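Local atomic coordinates of protein Rv1364c/MT1410 (Mycobacterium tuberculosis, PDB entry 3KE6), a protein that probably combines a PP2C-type serine phosphatase domain with a serine-kinase, anti-sigma-factor domain, and so is thought to help regulate a sigma factor. Residues E304-A309 against K320-A325; R369-A374 against T378-H383; V324-A329 against V334-I339; P261-T266 against R278-E283. One frame throughout, in Å; residues are numbered along the deposited sequence. Where two conformers were deposited one is given.

Interaction 1: residues E304-A309 against K320-A325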
loop_
_atom_site.group_PDB
_atom_site.type_symbol
_atom_site.label_atom_id
_atom_site.label_comp_id
_atom_site.label_asym_id
_atom_site.label_seq_id
_atom_site.Cartn_x
_atom_site.Cartn_y
_atom_site.Cartn_z
ATOM N N GLU A 304 -16.763 -17.933 -12.430
ATOM C CA GLU A 304 -17.908 -18.746 -12.053
ATOM C C GLU A 304 -19.224 -18.003 -12.306
ATOM O O GLU A 304 -20.222 -18.618 -12.735
ATOM C CB GLU A 304 -17.786 -19.267 -10.614
ATOM C CG GLU A 304 -16.907 -20.535 -10.481
ATOM C CD GLU A 304 -17.402 -21.736 -11.314
ATOM O OE1 GLU A 304 -18.364 -22.420 -10.875
ATOM O OE2 GLU A 304 -16.815 -22.023 -12.395
ATOM N N PHE A 305 -19.214 -16.688 -12.102
ATOM C CA PHE A 305 -20.383 -15.873 -12.401
ATOM C C PHE A 305 -20.714 -15.951 -13.877
ATOM O O PHE A 305 -21.871 -16.048 -14.249
ATOM C CB PHE A 305 -20.137 -14.404 -12.067
ATOM C CG PHE A 305 -20.054 -14.093 -10.599
ATOM C CD1 PHE A 305 -20.562 -14.938 -9.646
ATOM C CD2 PHE A 305 -19.477 -12.877 -10.180
ATOM C CE1 PHE A 305 -20.484 -14.604 -8.295
ATOM C CE2 PHE A 305 -19.389 -12.531 -8.827
ATOM C CZ PHE A 305 -19.894 -13.396 -7.883
ATOM N N VAL A 306 -19.695 -15.876 -14.725
ATOM C CA VAL A 306 -19.919 -15.930 -16.159
ATOM C C VAL A 306 -20.428 -17.298 -16.526
ATOM O O VAL A 306 -21.428 -17.388 -17.227
ATOM C CB VAL A 306 -18.667 -15.608 -16.984
ATOM C CG1 VAL A 306 -18.919 -15.874 -18.469
ATOM C CG2 VAL A 306 -18.211 -14.148 -16.745
ATOM N N GLU A 307 -19.769 -18.357 -16.039
ATOM C CA GLU A 307 -20.204 -19.738 -16.341
ATOM C C GLU A 307 -21.650 -19.994 -15.870
ATOM O O GLU A 307 -22.446 -20.596 -16.602
ATOM C CB GLU A 307 -19.280 -20.784 -15.722
ATOM C CG GLU A 307 -17.828 -20.748 -16.194
ATOM C CD GLU A 307 -17.517 -21.645 -17.399
ATOM O OE1 GLU A 307 -18.410 -21.880 -18.244
ATOM O OE2 GLU A 307 -16.346 -22.094 -17.513
ATOM N N ASN A 308 -21.981 -19.524 -14.671
ATOM C CA ASN A 308 -23.329 -19.646 -14.151
ATOM C C ASN A 308 -24.345 -18.891 -15.012
ATOM O O ASN A 308 -25.458 -19.357 -15.230
ATOM C CB ASN A 308 -23.396 -19.122 -12.707
ATOM C CG ASN A 308 -22.704 -20.056 -11.691
ATOM O OD1 ASN A 308 -22.558 -21.262 -11.921
ATOM N ND2 ASN A 308 -22.296 -19.490 -10.559
ATOM N N ALA A 309 -23.961 -17.725 -15.501
ATOM C CA ALA A 309 -24.809 -16.939 -16.374
ATOM C C ALA A 309 -25.100 -17.706 -17.654
ATOM O O ALA A 309 -26.228 -17.776 -18.105
ATOM C CB ALA A 309 -24.122 -15.610 -16.695
ATOM N N LYS A 320 -24.554 -10.680 -26.859
ATOM C CA LYS A 320 -24.241 -9.609 -25.884
ATOM C C LYS A 320 -24.996 -9.757 -24.561
ATOM O O LYS A 320 -25.370 -8.770 -23.926
ATOM C CB LYS A 320 -24.530 -8.221 -26.483
ATOM C CG LYS A 320 -23.902 -7.976 -27.838
ATOM C CD LYS A 320 -22.380 -8.027 -27.796
ATOM C CE LYS A 320 -21.787 -7.909 -29.206
ATOM N NZ LYS A 320 -21.690 -6.476 -29.651
ATOM N N GLY A 321 -25.219 -10.997 -24.152
ATOM C CA GLY A 321 -26.052 -11.276 -23.011
ATOM C C GLY A 321 -25.321 -11.160 -21.696
ATOM O O GLY A 321 -25.938 -11.283 -20.661
ATOM N N ILE A 322 -24.011 -10.928 -21.735
ATOM C CA ILE A 322 -23.215 -10.849 -20.530
ATOM C C ILE A 322 -22.391 -9.563 -20.446
ATOM O O ILE A 322 -21.645 -9.225 -21.384
ATOM C CB ILE A 322 -22.300 -12.059 -20.411
ATOM C CG1 ILE A 322 -23.155 -13.344 -20.506
ATOM C CG2 ILE A 322 -21.528 -12.000 -19.078
ATOM C CD1 ILE A 322 -22.472 -14.598 -20.040
ATOM N N VAL A 323 -22.524 -8.847 -19.327
ATOM C CA VAL A 323 -21.793 -7.612 -19.140
ATOM C C VAL A 323 -20.915 -7.744 -17.924
ATOM O O VAL A 323 -21.382 -8.122 -16.851
ATOM C CB VAL A 323 -22.740 -6.411 -18.983
ATOM C CG1 VAL A 323 -21.956 -5.111 -19.029
ATOM C CG2 VAL A 323 -23.823 -6.437 -20.077
ATOM N N VAL A 324 -19.630 -7.467 -18.093
ATOM C CA VAL A 324 -18.688 -7.568 -16.985
ATOM C C VAL A 324 -18.005 -6.243 -16.838
ATOM O O VAL A 324 -17.628 -5.614 -17.814
ATOM C CB VAL A 324 -17.594 -8.638 -17.222
ATOM C CG1 VAL A 324 -16.700 -8.728 -16.004
ATOM C CG2 VAL A 324 -18.186 -10.016 -17.590
ATOM N N ALA A 325 -17.857 -5.818 -15.602
ATOM C CA ALA A 325 -17.273 -4.527 -15.282
ATOM C C ALA A 325 -16.428 -4.750 -14.055
ATOM O O ALA A 325 -16.803 -5.529 -13.178
ATOM C CB ALA A 325 -18.363 -3.514 -15.005
#

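Interaction 2: residues R369-A374 against T378-H383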
loop_
_atom_site.group_PDB
_atom_site.type_symbol
_atom_site.label_atom_id
_atom_site.label_comp_id
_atom_site.label_asym_id
_atom_site.label_seq_id
_atom_site.Cartn_x
_atom_site.Cartn_y
_atom_site.Cartn_z
ATOM N N ARG A 369 -22.374 -10.637 -3.742
ATOM C CA ARG A 369 -23.819 -10.447 -3.704
ATOM C C ARG A 369 -24.444 -10.888 -5.013
ATOM O O ARG A 369 -23.811 -10.821 -6.041
ATOM C CB ARG A 369 -24.118 -8.980 -3.444
ATOM C CG ARG A 369 -24.226 -8.661 -1.997
ATOM C CD ARG A 369 -23.846 -7.249 -1.708
ATOM N NE ARG A 369 -22.393 -7.094 -1.714
ATOM C CZ ARG A 369 -21.722 -6.166 -1.023
ATOM N NH1 ARG A 369 -20.404 -6.134 -1.107
ATOM N NH2 ARG A 369 -22.348 -5.275 -0.242
ATOM N N ILE A 370 -25.669 -11.374 -4.962
ATOM C CA ILE A 370 -26.402 -11.745 -6.157
ATOM C C ILE A 370 -27.752 -11.031 -6.051
ATOM O O ILE A 370 -28.355 -11.011 -4.980
ATOM C CB ILE A 370 -26.611 -13.292 -6.303
ATOM C CG1 ILE A 370 -25.363 -14.063 -6.767
ATOM C CG2 ILE A 370 -27.555 -13.578 -7.440
ATOM C CD1 ILE A 370 -24.010 -13.718 -6.141
ATOM N N MET A 371 -28.188 -10.418 -7.152
ATOM C CA MET A 371 -29.513 -9.801 -7.269
ATOM C C MET A 371 -30.236 -10.386 -8.485
ATOM O O MET A 371 -29.615 -10.678 -9.509
ATOM C CB MET A 371 -29.359 -8.296 -7.450
ATOM C CG MET A 371 -29.006 -7.554 -6.189
ATOM S SD MET A 371 -27.690 -6.318 -6.304
ATOM C CE MET A 371 -26.308 -7.333 -6.795
ATOM N N HIS A 372 -31.542 -10.555 -8.372
ATOM C CA HIS A 372 -32.354 -11.094 -9.454
ATOM C C HIS A 372 -33.497 -10.124 -9.724
ATOM O O HIS A 372 -34.043 -9.514 -8.803
ATOM C CB HIS A 372 -32.978 -12.461 -9.083
ATOM C CG HIS A 372 -31.986 -13.555 -8.808
ATOM N ND1 HIS A 372 -31.129 -14.051 -9.771
ATOM C CD2 HIS A 372 -31.745 -14.277 -7.684
ATOM C CE1 HIS A 372 -30.388 -15.015 -9.244
ATOM N NE2 HIS A 372 -30.739 -15.168 -7.978
ATOM N N GLY A 373 -33.869 -10.016 -10.992
ATOM C CA GLY A 373 -35.060 -9.288 -11.421
ATOM C C GLY A 373 -35.616 -10.032 -12.610
ATOM O O GLY A 373 -35.034 -11.026 -13.039
ATOM N N ALA A 374 -36.752 -9.587 -13.131
ATOM C CA ALA A 374 -37.279 -10.146 -14.377
ATOM C C ALA A 374 -36.259 -9.779 -15.440
ATOM O O ALA A 374 -35.690 -8.698 -15.388
ATOM C CB ALA A 374 -38.639 -9.552 -14.714
ATOM N N THR A 378 -27.705 -9.961 -11.571
ATOM C CA THR A 378 -26.411 -9.291 -11.304
ATOM C C THR A 378 -25.674 -9.981 -10.149
ATOM O O THR A 378 -26.224 -10.188 -9.072
ATOM C CB THR A 378 -26.625 -7.824 -10.901
ATOM O OG1 THR A 378 -27.348 -7.129 -11.937
ATOM C CG2 THR A 378 -25.313 -7.143 -10.640
ATOM N N ALA A 379 -24.426 -10.339 -10.392
ATOM C CA ALA A 379 -23.537 -10.920 -9.374
ATOM C C ALA A 379 -22.420 -9.929 -9.169
ATOM O O ALA A 379 -21.849 -9.482 -10.131
ATOM C CB ALA A 379 -22.978 -12.232 -9.837
ATOM N N THR A 380 -22.139 -9.555 -7.928
ATOM C CA THR A 380 -21.110 -8.553 -7.666
ATOM C C THR A 380 -20.070 -9.078 -6.710
ATOM O O THR A 380 -20.320 -10.012 -5.950
ATOM C CB THR A 380 -21.698 -7.310 -7.014
ATOM O OG1 THR A 380 -22.263 -7.674 -5.742
ATOM C CG2 THR A 380 -22.785 -6.687 -7.904
ATOM N N LEU A 381 -18.902 -8.456 -6.740
ATOM C CA LEU A 381 -17.897 -8.722 -5.726
ATOM C C LEU A 381 -17.125 -7.496 -5.350
ATOM O O LEU A 381 -16.960 -6.595 -6.149
ATOM C CB LEU A 381 -16.961 -9.825 -6.167
ATOM C CG LEU A 381 -16.045 -9.640 -7.358
ATOM C CD1 LEU A 381 -14.926 -8.598 -7.064
ATOM C CD2 LEU A 381 -15.428 -11.003 -7.699
ATOM N N THR A 382 -16.729 -7.434 -4.091
ATOM C CA THR A 382 -15.809 -6.417 -3.625
ATOM C C THR A 382 -14.681 -7.163 -2.937
ATOM O O THR A 382 -14.931 -7.928 -1.990
ATOM C CB THR A 382 -16.452 -5.495 -2.632
ATOM O OG1 THR A 382 -17.688 -5.018 -3.150
ATOM C CG2 THR A 382 -15.567 -4.341 -2.350
ATOM N N HIS A 383 -13.464 -6.958 -3.425
ATOM C CA HIS A 383 -12.267 -7.590 -2.855
ATOM C C HIS A 383 -11.163 -6.567 -2.589
ATOM O O HIS A 383 -10.729 -5.875 -3.510
ATOM C CB HIS A 383 -11.750 -8.622 -3.831
ATOM C CG HIS A 383 -10.622 -9.434 -3.304
ATOM N ND1 HIS A 383 -10.819 -10.542 -2.521
ATOM C CD2 HIS A 383 -9.287 -9.316 -3.463
ATOM C CE1 HIS A 383 -9.650 -11.074 -2.214
ATOM N NE2 HIS A 383 -8.706 -10.349 -2.778
HETATM O O HOH W 1 -20.055 -6.958 -3.502
#

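Interaction 3: residues V324-A329 against V334-I339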
loop_
_atom_site.group_PDB
_atom_site.type_symbol
_atom_site.label_atom_id
_atom_site.label_comp_id
_atom_site.label_asym_id
_atom_site.label_seq_id
_atom_site.Cartn_x
_atom_site.Cartn_y
_atom_site.Cartn_z
ATOM N N VAL A 324 -19.630 -7.467 -18.093
ATOM C CA VAL A 324 -18.688 -7.568 -16.985
ATOM C C VAL A 324 -18.005 -6.243 -16.838
ATOM O O VAL A 324 -17.628 -5.614 -17.814
ATOM C CB VAL A 324 -17.594 -8.638 -17.222
ATOM C CG1 VAL A 324 -16.700 -8.728 -16.004
ATOM C CG2 VAL A 324 -18.186 -10.016 -17.590
ATOM N N ALA A 325 -17.857 -5.818 -15.602
ATOM C CA ALA A 325 -17.273 -4.527 -15.282
ATOM C C ALA A 325 -16.428 -4.750 -14.055
ATOM O O ALA A 325 -16.803 -5.529 -13.178
ATOM C CB ALA A 325 -18.363 -3.514 -15.005
ATOM N N ALA A 326 -15.268 -4.121 -14.006
ATOM C CA ALA A 326 -14.403 -4.206 -12.830
ATOM C C ALA A 326 -13.550 -2.947 -12.788
ATOM O O ALA A 326 -13.070 -2.480 -13.845
ATOM C CB ALA A 326 -13.522 -5.447 -12.889
ATOM N N ALA A 327 -13.396 -2.385 -11.587
ATOM C CA ALA A 327 -12.632 -1.167 -11.394
ATOM C C ALA A 327 -11.989 -1.174 -10.003
ATOM O O ALA A 327 -12.576 -1.735 -9.036
ATOM C CB ALA A 327 -13.534 0.021 -11.546
ATOM N N LEU A 328 -10.790 -0.583 -9.910
ATOM C CA LEU A 328 -10.111 -0.366 -8.633
ATOM C C LEU A 328 -10.327 1.082 -8.207
ATOM O O LEU A 328 -10.113 2.015 -9.001
ATOM C CB LEU A 328 -8.622 -0.652 -8.730
ATOM C CG LEU A 328 -7.789 -0.498 -7.436
ATOM C CD1 LEU A 328 -8.042 -1.655 -6.456
ATOM C CD2 LEU A 328 -6.316 -0.448 -7.752
ATOM N N ALA A 329 -10.796 1.255 -6.968
ATOM C CA ALA A 329 -11.038 2.567 -6.373
ATOM C C ALA A 329 -9.857 2.927 -5.510
ATOM O O ALA A 329 -9.021 2.081 -5.166
ATOM C CB ALA A 329 -12.292 2.552 -5.521
ATOM N N VAL A 334 -11.274 -3.686 -5.316
ATOM C CA VAL A 334 -11.800 -3.969 -6.625
ATOM C C VAL A 334 -13.273 -4.269 -6.444
ATOM O O VAL A 334 -13.654 -4.969 -5.535
ATOM C CB VAL A 334 -11.135 -5.192 -7.248
ATOM C CG1 VAL A 334 -11.859 -5.616 -8.543
ATOM C CG2 VAL A 334 -9.672 -4.898 -7.523
ATOM N N ARG A 335 -14.089 -3.697 -7.311
ATOM C CA ARG A 335 -15.516 -3.974 -7.355
ATOM C C ARG A 335 -15.843 -4.457 -8.760
ATOM O O ARG A 335 -15.378 -3.890 -9.751
ATOM C CB ARG A 335 -16.308 -2.728 -6.952
ATOM C CG ARG A 335 -16.499 -2.682 -5.449
ATOM C CD ARG A 335 -16.980 -1.331 -4.912
ATOM N NE ARG A 335 -15.822 -0.483 -4.829
ATOM C CZ ARG A 335 -15.309 0.048 -3.728
ATOM N NH1 ARG A 335 -15.882 -0.055 -2.534
ATOM N NH2 ARG A 335 -14.220 0.762 -3.867
ATOM N N ALA A 336 -16.579 -5.553 -8.846
ATOM C CA ALA A 336 -16.869 -6.118 -10.137
ATOM C C ALA A 336 -18.305 -6.553 -10.195
ATOM O O ALA A 336 -18.902 -6.878 -9.159
ATOM C CB ALA A 336 -15.962 -7.308 -10.414
ATOM N N SER A 337 -18.852 -6.581 -11.409
ATOM C CA SER A 337 -20.195 -7.081 -11.589
ATOM C C SER A 337 -20.318 -7.844 -12.873
ATOM O O SER A 337 -19.717 -7.500 -13.879
ATOM C CB SER A 337 -21.231 -5.954 -11.580
ATOM O OG SER A 337 -20.880 -4.909 -12.459
ATOM N N VAL A 338 -21.129 -8.886 -12.805
ATOM C CA VAL A 338 -21.434 -9.706 -13.925
ATOM C C VAL A 338 -22.939 -9.633 -14.050
ATOM O O VAL A 338 -23.650 -10.131 -13.186
ATOM C CB VAL A 338 -20.944 -11.125 -13.686
ATOM C CG1 VAL A 338 -21.345 -12.049 -14.848
ATOM C CG2 VAL A 338 -19.443 -11.094 -13.474
ATOM N N ILE A 339 -23.409 -8.958 -15.101
ATOM C CA ILE A 339 -24.843 -8.759 -15.322
ATOM C C ILE A 339 -25.260 -9.572 -16.528
ATOM O O ILE A 339 -24.634 -9.469 -17.585
ATOM C CB ILE A 339 -25.176 -7.281 -15.575
ATOM C CG1 ILE A 339 -24.721 -6.439 -14.393
ATOM C CG2 ILE A 339 -26.660 -7.125 -15.837
ATOM C CD1 ILE A 339 -25.065 -4.964 -14.499
HETATM O O HOH W 2 -14.260 0.204 -7.200
#

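Interaction 4: residues P261-T266 against R278-E283. With SO4 (sulfate ion), chain C.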
loop_
_atom_site.group_PDB
_atom_site.type_symbol
_atom_site.label_atom_id
_atom_site.label_comp_id
_atom_site.label_asym_id
_atom_site.label_seq_id
_atom_site.Cartn_x
_atom_site.Cartn_y
_atom_site.Cartn_z
ATOM N N PRO A 261 -7.184 2.160 -16.797
ATOM C CA PRO A 261 -8.619 2.339 -16.960
ATOM C C PRO A 261 -9.429 1.133 -16.440
ATOM O O PRO A 261 -8.882 0.040 -16.288
ATOM C CB PRO A 261 -8.771 2.475 -18.474
ATOM C CG PRO A 261 -7.585 1.851 -19.020
ATOM C CD PRO A 261 -6.496 2.160 -18.094
ATOM N N PRO A 262 -10.719 1.333 -16.154
ATOM C CA PRO A 262 -11.582 0.205 -15.731
ATOM C C PRO A 262 -11.792 -0.866 -16.814
ATOM O O PRO A 262 -11.622 -0.605 -17.961
ATOM C CB PRO A 262 -12.913 0.872 -15.394
ATOM C CG PRO A 262 -12.633 2.309 -15.298
ATOM C CD PRO A 262 -11.431 2.612 -16.152
ATOM N N LEU A 263 -12.166 -2.058 -16.417
ATOM C CA LEU A 263 -12.434 -3.123 -17.329
ATOM C C LEU A 263 -13.938 -3.214 -17.615
ATOM O O LEU A 263 -14.783 -3.156 -16.679
ATOM C CB LEU A 263 -11.954 -4.445 -16.734
ATOM C CG LEU A 263 -12.170 -5.677 -17.614
ATOM C CD1 LEU A 263 -11.341 -5.554 -18.910
ATOM C CD2 LEU A 263 -11.792 -6.904 -16.885
ATOM N N HIS A 264 -14.248 -3.358 -18.905
ATOM C CA HIS A 264 -15.619 -3.581 -19.355
ATOM C C HIS A 264 -15.654 -4.484 -20.558
ATOM O O HIS A 264 -14.999 -4.202 -21.548
ATOM C CB HIS A 264 -16.309 -2.308 -19.796
ATOM C CG HIS A 264 -17.398 -2.565 -20.797
ATOM N ND1 HIS A 264 -18.716 -2.752 -20.433
ATOM C CD2 HIS A 264 -17.354 -2.718 -22.143
ATOM C CE1 HIS A 264 -19.439 -2.983 -21.511
ATOM N NE2 HIS A 264 -18.637 -2.964 -22.563
ATOM N N ILE A 265 -16.434 -5.555 -20.496
ATOM C CA ILE A 265 -16.540 -6.498 -21.605
ATOM C C ILE A 265 -17.992 -6.833 -21.770
ATOM O O ILE A 265 -18.681 -7.043 -20.768
ATOM C CB ILE A 265 -15.856 -7.845 -21.296
ATOM C CG1 ILE A 265 -14.492 -7.662 -20.656
ATOM C CG2 ILE A 265 -15.734 -8.679 -22.555
ATOM C CD1 ILE A 265 -13.950 -8.962 -20.058
ATOM N N THR A 266 -18.432 -6.942 -23.014
ATOM C CA THR A 266 -19.794 -7.337 -23.347
ATOM C C THR A 266 -19.675 -8.544 -24.277
ATOM O O THR A 266 -19.182 -8.405 -25.393
ATOM C CB THR A 266 -20.555 -6.144 -24.021
ATOM O OG1 THR A 266 -20.644 -5.076 -23.087
ATOM C CG2 THR A 266 -21.967 -6.489 -24.430
ATOM N N ARG A 278 -11.780 -14.472 -18.223
ATOM C CA ARG A 278 -10.526 -14.811 -17.521
ATOM C C ARG A 278 -9.302 -14.212 -18.227
ATOM O O ARG A 278 -8.481 -13.572 -17.583
ATOM C CB ARG A 278 -10.332 -16.334 -17.402
ATOM C CG ARG A 278 -11.215 -17.005 -16.357
ATOM C CD ARG A 278 -10.756 -18.442 -15.993
ATOM N NE ARG A 278 -10.541 -19.246 -17.175
ATOM C CZ ARG A 278 -11.447 -20.056 -17.720
ATOM N NH1 ARG A 278 -11.143 -20.739 -18.812
ATOM N NH2 ARG A 278 -12.651 -20.193 -17.196
ATOM N N ALA A 279 -9.139 -14.423 -19.532
ATOM C CA ALA A 279 -7.898 -13.907 -20.164
ATOM C C ALA A 279 -7.770 -12.408 -19.891
ATOM O O ALA A 279 -6.770 -11.938 -19.351
ATOM C CB ALA A 279 -7.843 -14.189 -21.627
ATOM N N GLN A 280 -8.821 -11.666 -20.217
ATOM C CA GLN A 280 -8.807 -10.221 -20.080
ATOM C C GLN A 280 -8.706 -9.763 -18.657
ATOM O O GLN A 280 -8.006 -8.817 -18.360
ATOM C CB GLN A 280 -10.045 -9.645 -20.699
ATOM C CG GLN A 280 -10.011 -9.665 -22.182
ATOM C CD GLN A 280 -11.129 -8.841 -22.761
ATOM O OE1 GLN A 280 -11.291 -7.663 -22.403
ATOM N NE2 GLN A 280 -11.916 -9.441 -23.659
ATOM N N LEU A 281 -9.410 -10.430 -17.766
ATOM C CA LEU A 281 -9.283 -10.130 -16.343
ATOM C C LEU A 281 -7.848 -10.298 -15.801
ATOM O O LEU A 281 -7.378 -9.497 -14.972
ATOM C CB LEU A 281 -10.246 -11.002 -15.559
ATOM C CG LEU A 281 -10.762 -10.527 -14.204
ATOM C CD1 LEU A 281 -11.106 -9.039 -14.213
ATOM C CD2 LEU A 281 -12.005 -11.401 -13.891
ATOM N N ARG A 282 -7.151 -11.327 -16.270
ATOM C CA ARG A 282 -5.749 -11.491 -15.957
ATOM C C ARG A 282 -4.892 -10.350 -16.511
ATOM O O ARG A 282 -4.094 -9.783 -15.768
ATOM C CB ARG A 282 -5.212 -12.842 -16.451
ATOM C CG ARG A 282 -5.292 -13.897 -15.405
ATOM C CD ARG A 282 -4.488 -15.149 -15.668
ATOM N NE ARG A 282 -5.191 -16.169 -14.915
ATOM C CZ ARG A 282 -5.012 -16.456 -13.628
ATOM N NH1 ARG A 282 -5.755 -17.390 -13.057
ATOM N NH2 ARG A 282 -4.106 -15.857 -12.902
ATOM N N GLU A 283 -5.033 -10.003 -17.791
ATOM C CA GLU A 283 -4.278 -8.869 -18.298
ATOM C C GLU A 283 -4.478 -7.696 -17.356
ATOM O O GLU A 283 -3.532 -7.131 -16.824
ATOM C CB GLU A 283 -4.761 -8.416 -19.675
ATOM C CG GLU A 283 -4.437 -9.323 -20.810
ATOM C CD GLU A 283 -4.617 -8.646 -22.184
ATOM O OE1 GLU A 283 -4.652 -7.386 -22.241
ATOM O OE2 GLU A 283 -4.682 -9.376 -23.210
HETATM S S SO4 C . -6.772 -19.422 -16.199
HETATM O O1 SO4 C . -6.072 -18.190 -16.378
HETATM O O2 SO4 C . -7.837 -19.507 -17.171
HETATM O O3 SO4 C . -5.841 -20.501 -16.404
HETATM O O4 SO4 C . -7.360 -19.518 -14.892
#

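Interaction 1: residues E304-A309 against K320-A325
The helix-on-sheet layer of the histidine kinase-like ATPase domain is where V306 and A309 of helix 292-312 meet I322 and V324 of strand 322-328. The local axes of helix 304-309 and strand 322-325 run antiparallel at 169°, 10.0 Å apart at closest approach, so side chains alone bridge the gap; no hydrogen bond crosses it. I322 does most of the reaching. With its CG1 anti to the carbonyl carbon (chi1 -54°) and the chain extended beyond, it sends CD1 against V306 and A309, which are three residues apart on one side of the helix, 3.9 Å from A309 CB and 4.1 Å from V306 CG1. A309 directs its methyl at the strand, whereas V306 approaches obliquely and uses both branches: CG1 serves I322, and CG2 lies 4.2 Å from V324 CG2. E304 and N308, four residues apart, are consistent with the N box of GHKL-type ATPases; the helix sits on the sheet through V306 and A309. On the strand, G321 and I322 both stand opposite L267, a classic beta bulge at the entry of strand 322-328. All four touching residues are buried. V306 also packs on A273, A274 and V277 of helix 273-288, while F305, one residue earlier, turns to V338 of strand 333-340 and to M360 and A361 of helix 358-362.

Interaction 2: residues R369-A374 against T378-H383
R369 runs its side chain alongside strand 378-383, on the sheet face it shares with M371, T378 and T380. Its CB lies 3.2 Å from T380 OG1. The chain then extends and bends at CD (chi3 -78°), leaving NE 4.1 Å from the same hydroxyl. At the tip, NH1 approaches T382 OG1 obliquely at 3.6 Å and makes a weak hydrogen bond to a water, which accepts; that water is also hydrogen-bonded to the hydroxyls of T380 and T382. NH1 has its charged partner in E367, a salt bridge. Farther along this face, M371 CE folds back over the neighbouring strand, 3.7 Å from T380 CG2 and 4.0 Å from T378 CG2. The reverse face holds I370 CD1 against A379 CB at 4.1 Å. Beneath these side chains R369/T380 and M371/T378 are hydrogen-bonded antiparallel pairs, each joined by two N-H...O bonds, one in either direction. The hairpin of strands 367-373 and 376-391 continues into strand 333-340 through backbone bonds of A379 with V338 and L381 with A336, while A379 and L381 rest on F305, A301 and I302 of helix 292-312.

Interaction 3: residues V324-A329 against V334-I339
A325 and S337 form one hydrogen-bonded pair between these antiparallel strands, and A327 with R335 forms the next. Both are doubly bonded: A325 N to S337 O is 3.0 Å and S337 N to A325 O 2.9 Å; A327 N to R335 O is 3.1 Å and R335 N to A327 O 3.0 Å. A327 O accepts a second bond, from a water 3.2 Å away. The same water accepts from R335 NE at 2.9 Å, lying at the guanidinium edge and in its plane, so it ties the side chain of R335 to the carbonyl that its own backbone N already holds. R335 bends at chi3 (-80°), and its NH2 has a salt bridge to D331 in the turn. The alternate residues satisfy their backbone groups outward: V324 with I265 and A326 with L263 on one flank, and V334 with H383 on the other, toward strand 376-391. The side chains of these residues and of L328, A336 and V338 share the helix-facing surface, where A326 CB meets A336 CB at 3.9 Å and the L328 and V334 side chains cross at about a right angle, CD1 of L328 3.8 Å from CG2 of V334. The two strands make a beta hairpin in the middle of the sheet that, in the alpha/beta sandwich of GHKL ATPases, backs the helical layer.

Interaction 4: residues P261-T266 against R278-E283
Strand 263-266 and helix 278-283 run antiparallel at 168° with their axes 9.8 Å apart, bringing L263 and L281 closest, CA to CA 7.7 Å. These two leucines meet branch to branch and cross at about a right angle: L263, its CG anti to the backbone N (chi1 -180°), reaches out so that CD2 touches L281 CD1 at 3.5 Å. One helical residue earlier, Q280 comes at I265 from the opposite direction. Its chain stays extended beyond CG and brings the amide to the isoleucine, with OE1 3.6 Å from I265 CG1 and NE2 4.0 Å from I265 CG2. No hydrogen bond links segments 261-266 and 278-283; these amide atoms lie against the isoleucine's carbons at van der Waals distance. The far side of the helix has different chemistry. R278 and R282, one turn apart, jointly hold a sulfate, probably from the crystallisation liquor: R278 NE donates to its O2 at 2.7 Å, R282 NE to O1 at 2.6 Å, and R282 NH1 to O4 at 3.2 Å. Both NE atoms address the anion from their guanidinium edges, while R278 NH2 is bonded to S303 OG. P261, in the loop before the strand, accepts a hydrogen bond from W284 NE1 of the same helix. Helix 273-288 thus lies between this strand and the sulfate, with L281 on I302 and R282 on I295 of helix 292-312, while strand 263-267 pairs with strand 322-328.

Overall arrangement
All four contacts belong to one layered domain, a sheet whose strands here pair antiparallel, backed by helices. Interactions 1 and 4 join helix to strand and depend on side chains without cross-segment hydrogen bonds; interaction 1 is wholly buried and aliphatic, whereas interaction 4 is partly buried and includes an amide. Interactions 2 and 3 are hairpins held by paired backbone bonds, each with an arginine and a water on the face turned from the helices. Strand 322-328 serves both 1 and 3 and also pairs with the strand of 4; strand 333-340 links 3 to 2. Interaction 2 is the most superficial, its centre about 18 Å from that of interaction 4, with nearest atoms about 7 Å apart.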